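Local coordinates for alpha-glucosidase ([Eubacterium] rectale, PDB 6PNR), which probably hydrolyses alpha-linked sulfoquinovosides as a retaining glycoside hydrolase of family 31, at residues R546-Y557 with F654-Y665. Sequence-based numbering, arbitrary orientation.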
loop_
_atom_site.group_PDB
_atom_site.type_symbol
_atom_site.label_atom_id
_atom_site.label_comp_id
_atom_site.label_asym_id
_atom_site.label_seq_id
_atom_site.Cartn_x
_atom_site.Cartn_y
_atom_site.Cartn_z
ATOM N N ARG A 546 1.492 -41.133 20.027
ATOM C CA ARG A 546 0.051 -41.347 19.972
ATOM C C ARG A 546 -0.555 -40.768 18.694
ATOM O O ARG A 546 -1.332 -41.444 18.003
ATOM C CB ARG A 546 -0.606 -40.745 21.209
ATOM C CG ARG A 546 -2.115 -40.531 21.086
ATOM C CD ARG A 546 -2.676 -40.028 22.406
ATOM N NE ARG A 546 -4.100 -39.750 22.351
ATOM C CZ ARG A 546 -4.635 -38.660 21.818
ATOM N NH1 ARG A 546 -3.861 -37.721 21.264
ATOM N NH2 ARG A 546 -5.953 -38.510 21.839
ATOM N N LEU A 547 -0.206 -39.518 18.357
ATOM C CA LEU A 547 -0.790 -38.885 17.176
ATOM C C LEU A 547 -0.442 -39.655 15.909
ATOM O O LEU A 547 -1.295 -39.854 15.036
ATOM C CB LEU A 547 -0.323 -37.427 17.064
ATOM C CG LEU A 547 -0.604 -36.515 18.277
ATOM C CD1 LEU A 547 -0.017 -35.120 18.088
ATOM C CD2 LEU A 547 -2.091 -36.424 18.611
ATOM N N VAL A 548 0.806 -40.095 15.789
ATOM C CA VAL A 548 1.211 -40.827 14.599
ATOM C C VAL A 548 0.536 -42.195 14.567
ATOM O O VAL A 548 0.128 -42.674 13.503
ATOM C CB VAL A 548 2.746 -40.926 14.556
ATOM C CG1 VAL A 548 3.199 -41.919 13.507
ATOM C CG2 VAL A 548 3.356 -39.527 14.297
ATOM N N ASP A 549 0.393 -42.838 15.731
ATOM C CA ASP A 549 -0.335 -44.104 15.780
ATOM C C ASP A 549 -1.769 -43.921 15.298
ATOM O O ASP A 549 -2.256 -44.718 14.493
ATOM C CB ASP A 549 -0.298 -44.685 17.196
ATOM C CG ASP A 549 -0.797 -46.134 17.259
ATOM O OD1 ASP A 549 -0.795 -46.824 16.221
ATOM O OD2 ASP A 549 -1.191 -46.578 18.359
ATOM N N VAL A 550 -2.438 -42.847 15.732
ATOM C CA VAL A 550 -3.778 -42.553 15.225
ATOM C C VAL A 550 -3.765 -42.452 13.704
ATOM O O VAL A 550 -4.643 -42.999 13.024
ATOM C CB VAL A 550 -4.335 -41.272 15.875
ATOM C CG1 VAL A 550 -5.600 -40.823 15.162
ATOM C CG2 VAL A 550 -4.623 -41.510 17.347
ATOM N N TYR A 551 -2.773 -41.751 13.146
ATOM C CA TYR A 551 -2.662 -41.655 11.692
ATOM C C TYR A 551 -2.586 -43.036 11.051
ATOM O O TYR A 551 -3.287 -43.305 10.069
ATOM C CB TYR A 551 -1.441 -40.803 11.320
ATOM C CG TYR A 551 -1.039 -40.841 9.859
ATOM C CD1 TYR A 551 -1.704 -40.075 8.905
ATOM C CD2 TYR A 551 0.036 -41.617 9.444
ATOM C CE1 TYR A 551 -1.310 -40.094 7.573
ATOM C CE2 TYR A 551 0.430 -41.645 8.127
ATOM C CZ TYR A 551 -0.245 -40.889 7.194
ATOM O OH TYR A 551 0.169 -40.931 5.886
ATOM N N THR A 552 -1.774 -43.940 11.607
ATOM C CA THR A 552 -1.710 -45.280 11.022
ATOM C C THR A 552 -3.025 -46.037 11.197
ATOM O O THR A 552 -3.418 -46.799 10.312
ATOM C CB THR A 552 -0.552 -46.086 11.612
ATOM O OG1 THR A 552 -0.769 -46.308 13.014
ATOM C CG2 THR A 552 0.771 -45.353 11.388
ATOM N N MET A 553 -3.721 -45.844 12.320
ATOM C CA MET A 553 -5.007 -46.512 12.508
ATOM C C MET A 553 -6.050 -46.011 11.512
ATOM O O MET A 553 -6.915 -46.786 11.073
ATOM C CB MET A 553 -5.486 -46.315 13.951
ATOM C CG MET A 553 -4.584 -46.991 14.969
ATOM S SD MET A 553 -5.033 -46.575 16.663
ATOM C CE MET A 553 -6.596 -47.458 16.816
ATOM N N LEU A 554 -5.972 -44.734 11.126
ATOM C CA LEU A 554 -6.895 -44.174 10.147
ATOM C C LEU A 554 -6.597 -44.643 8.729
ATOM O O LEU A 554 -7.478 -44.542 7.864
ATOM C CB LEU A 554 -6.848 -42.636 10.181
ATOM C CG LEU A 554 -7.438 -41.890 11.385
ATOM C CD1 LEU A 554 -6.948 -40.450 11.435
ATOM C CD2 LEU A 554 -8.962 -41.915 11.330
ATOM N N ALA A 555 -5.384 -45.131 8.475
ATOM C CA ALA A 555 -4.931 -45.412 7.112
ATOM C C ALA A 555 -5.902 -46.213 6.250
ATOM O O ALA A 555 -6.016 -45.895 5.051
ATOM C CB ALA A 555 -3.581 -46.142 7.160
ATOM N N PRO A 556 -6.574 -47.260 6.740
ATOM C CA PRO A 556 -7.521 -47.962 5.863
ATOM C C PRO A 556 -8.595 -47.043 5.323
ATOM O O PRO A 556 -9.017 -47.210 4.176
ATOM C CB PRO A 556 -8.106 -49.053 6.772
ATOM C CG PRO A 556 -7.058 -49.295 7.795
ATOM C CD PRO A 556 -6.400 -47.961 8.032
ATOM N N TYR A 557 -9.036 -46.058 6.115
ATOM C CA TYR A 557 -9.976 -45.052 5.635
ATOM C C TYR A 557 -9.291 -44.056 4.701
ATOM O O TYR A 557 -9.789 -43.770 3.604
ATOM C CB TYR A 557 -10.611 -44.336 6.838
ATOM C CG TYR A 557 -11.516 -43.176 6.478
ATOM C CD1 TYR A 557 -12.676 -43.375 5.731
ATOM C CD2 TYR A 557 -11.221 -41.875 6.903
ATOM C CE1 TYR A 557 -13.520 -42.300 5.404
ATOM C CE2 TYR A 557 -12.057 -40.798 6.580
ATOM C CZ TYR A 557 -13.194 -41.015 5.830
ATOM O OH TYR A 557 -14.012 -39.950 5.513
ATOM N N PHE A 654 -16.727 -47.109 8.214
ATOM C CA PHE A 654 -15.467 -47.191 8.931
ATOM C C PHE A 654 -15.646 -46.917 10.415
ATOM O O PHE A 654 -14.666 -46.627 11.113
ATOM C CB PHE A 654 -14.456 -46.226 8.304
ATOM C CG PHE A 654 -14.119 -46.563 6.875
ATOM C CD1 PHE A 654 -13.099 -47.452 6.584
ATOM C CD2 PHE A 654 -14.840 -46.009 5.832
ATOM C CE1 PHE A 654 -12.789 -47.770 5.278
ATOM C CE2 PHE A 654 -14.539 -46.321 4.511
ATOM C CZ PHE A 654 -13.509 -47.205 4.237
ATOM N N ALA A 655 -16.884 -47.011 10.913
ATOM C CA ALA A 655 -17.141 -46.681 12.309
ATOM C C ALA A 655 -16.402 -47.620 13.251
ATOM O O ALA A 655 -16.107 -47.245 14.386
ATOM C CB ALA A 655 -18.642 -46.705 12.594
ATOM N N ASP A 656 -16.071 -48.827 12.793
ATOM C CA ASP A 656 -15.327 -49.758 13.637
ATOM C C ASP A 656 -13.901 -49.268 13.881
ATOM O O ASP A 656 -13.368 -49.414 14.989
ATOM C CB ASP A 656 -15.325 -51.148 13.001
ATOM C CG ASP A 656 -14.743 -51.150 11.590
ATOM O OD1 ASP A 656 -14.998 -50.179 10.838
ATOM O OD2 ASP A 656 -14.026 -52.113 11.235
ATOM N N ILE A 657 -13.262 -48.701 12.855
ATOM C CA ILE A 657 -11.934 -48.117 13.026
ATOM C C ILE A 657 -11.994 -46.953 14.003
ATOM O O ILE A 657 -11.169 -46.833 14.916
ATOM C CB ILE A 657 -11.368 -47.655 11.670
ATOM C CG1 ILE A 657 -11.073 -48.842 10.759
ATOM C CG2 ILE A 657 -10.140 -46.789 11.885
ATOM C CD1 ILE A 657 -10.145 -49.848 11.365
ATOM N N PHE A 658 -12.956 -46.052 13.799
ATOM C CA PHE A 658 -13.062 -44.887 14.664
ATOM C C PHE A 658 -13.331 -45.287 16.111
ATOM O O PHE A 658 -12.852 -44.620 17.039
ATOM C CB PHE A 658 -14.148 -43.963 14.131
ATOM C CG PHE A 658 -13.932 -43.540 12.699
ATOM C CD1 PHE A 658 -12.652 -43.259 12.225
ATOM C CD2 PHE A 658 -15.004 -43.431 11.825
ATOM C CE1 PHE A 658 -12.455 -42.871 10.916
ATOM C CE2 PHE A 658 -14.815 -43.039 10.518
ATOM C CZ PHE A 658 -13.537 -42.761 10.062
ATOM N N GLU A 659 -14.075 -46.375 16.328
ATOM C CA GLU A 659 -14.309 -46.839 17.694
ATOM C C GLU A 659 -13.040 -47.403 18.316
ATOM O O GLU A 659 -12.815 -47.240 19.520
ATOM C CB GLU A 659 -15.417 -47.892 17.716
ATOM C CG GLU A 659 -16.808 -47.316 17.519
ATOM C CD GLU A 659 -17.881 -48.397 17.405
ATOM O OE1 GLU A 659 -17.599 -49.576 17.734
ATOM O OE2 GLU A 659 -19.006 -48.058 16.980
ATOM N N GLU A 660 -12.215 -48.098 17.526
ATOM C CA GLU A 660 -10.944 -48.581 18.047
ATOM C C GLU A 660 -10.052 -47.417 18.464
ATOM O O GLU A 660 -9.347 -47.499 19.477
ATOM C CB GLU A 660 -10.225 -49.442 17.011
ATOM C CG GLU A 660 -10.929 -50.725 16.658
ATOM C CD GLU A 660 -10.176 -51.524 15.608
ATOM O OE1 GLU A 660 -9.079 -51.083 15.201
ATOM O OE2 GLU A 660 -10.681 -52.590 15.192
ATOM N N ILE A 661 -10.082 -46.321 17.700
ATOM C CA ILE A 661 -9.297 -45.138 18.061
ATOM C C ILE A 661 -9.788 -44.554 19.382
ATOM O O ILE A 661 -8.990 -44.229 20.268
ATOM C CB ILE A 661 -9.345 -44.095 16.927
ATOM C CG1 ILE A 661 -8.662 -44.650 15.666
ATOM C CG2 ILE A 661 -8.734 -42.758 17.387
ATOM C CD1 ILE A 661 -8.908 -43.809 14.429
ATOM N N ARG A 662 -11.109 -44.409 19.534
ATOM C CA ARG A 662 -11.639 -43.907 20.799
ATOM C C ARG A 662 -11.265 -44.823 21.950
ATOM O O ARG A 662 -10.855 -44.355 23.020
ATOM C CB ARG A 662 -13.157 -43.742 20.752
ATOM C CG ARG A 662 -13.705 -43.286 22.121
ATOM C CD ARG A 662 -15.166 -42.869 22.103
ATOM N NE ARG A 662 -16.051 -43.909 21.585
ATOM C CZ ARG A 662 -16.524 -43.927 20.339
ATOM N NH1 ARG A 662 -16.183 -42.961 19.491
ATOM N NH2 ARG A 662 -17.331 -44.906 19.937
ATOM N N GLU A 663 -11.385 -46.132 21.748
ATOM C CA GLU A 663 -11.038 -47.063 22.814
ATOM C C GLU A 663 -9.582 -46.911 23.221
ATOM O O GLU A 663 -9.263 -46.884 24.415
ATOM C CB GLU A 663 -11.317 -48.495 22.373
ATOM C CG GLU A 663 -11.207 -49.510 23.496
ATOM C CD GLU A 663 -12.492 -50.285 23.685
ATOM O OE1 GLU A 663 -13.018 -50.815 22.680
ATOM O OE2 GLU A 663 -12.987 -50.343 24.832
ATOM N N LYS A 664 -8.684 -46.797 22.241
ATOM C CA LYS A 664 -7.259 -46.775 22.546
ATOM C C LYS A 664 -6.795 -45.412 23.051
ATOM O O LYS A 664 -5.956 -45.335 23.956
ATOM C CB LYS A 664 -6.452 -47.177 21.312
ATOM C CG LYS A 664 -5.010 -47.532 21.643
ATOM C CD LYS A 664 -4.247 -48.057 20.443
ATOM C CE LYS A 664 -2.842 -48.481 20.855
ATOM N NZ LYS A 664 -1.983 -48.769 19.671
ATOM N N TYR A 665 -7.330 -44.326 22.496
ATOM C CA TYR A 665 -6.744 -43.007 22.695
ATOM C C TYR A 665 -7.768 -41.945 23.070
ATOM O O TYR A 665 -7.414 -40.761 23.148
ATOM C CB TYR A 665 -5.994 -42.588 21.430
ATOM C CG TYR A 665 -4.692 -43.330 21.184
ATOM C CD1 TYR A 665 -3.710 -43.410 22.174
ATOM C CD2 TYR A 665 -4.431 -43.924 19.953
ATOM C CE1 TYR A 665 -2.508 -44.064 21.938
ATOM C CE2 TYR A 665 -3.233 -44.588 19.714
ATOM C CZ TYR A 665 -2.278 -44.649 20.711
ATOM O OH TYR A 665 -1.097 -45.299 20.476
HETATM O O HOH W 1 -2.051 -49.217 16.493
#
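Arg-546 runs alongside Tyr-665 over one face of its ring, in the opposite direction. CG stands anti to the backbone N (chi1 163°), and the extended chain beyond it follows the ring back toward the tyrosine backbone. Arg-546 CB starts beside Tyr-665 CE1, 3.9 Å away. Arg-546 CG then sits over the face, 3.7 Å from the centroid of the Tyr-665 ring, in a CH-pi contact. Arg-546 CD stays by Tyr-665 CD1 at 3.5 Å, NE passes CB of that tyrosine, and Arg-546 NH2 gives Tyr-665 O a nearly straight bond of 3.0 Å (171° at the hydrogen), with the oxygen in the guanidinium plane. A long chain, apolar along its length and carrying N-H donors at its end, suits both jobs; NH1 meanwhile bonds Gly-642 O. Cutting this side chain back to an alanine is likely to leave the carbonyls of Tyr-665 and Gly-642 without these donors and to strip the CH-pi contact from the Tyr-665 ring.

At the other end of that ring, the Tyr-665 hydroxyl donates to Asp-549 OD2 in a very short bond. Asp-549 OD2 also forms a salt bridge with Lys-664 NZ, 2.7 Å away, through its syn lone pair, while OD1 bridges to Lys-266, so the carboxylate suits a place with two lysines. Met-553, flexible and bent at its thioether, is the knob among Glu-660, Ile-661, Lys-664 and Tyr-665. Branched Leu-554 sets CD2 against both Ile-661 CD1 and the edge of Phe-658. Farther along, the flat ring of Tyr-557 turns its edge to the face of Phe-654 and receives the edge of Phe-658 on its own face, both T-shaped, while its hydroxyl bonds Phe-595 O.

Tyr-665 is itself a knob among Arg-546, Asp-549, Val-550 and Met-553. Segments 546-557 and 655-665 run antiparallel (169°, axes 9.5 Å apart at closest), a helix pair with knobs-into-holes packing that lays the C-terminal helix against helix 538-568.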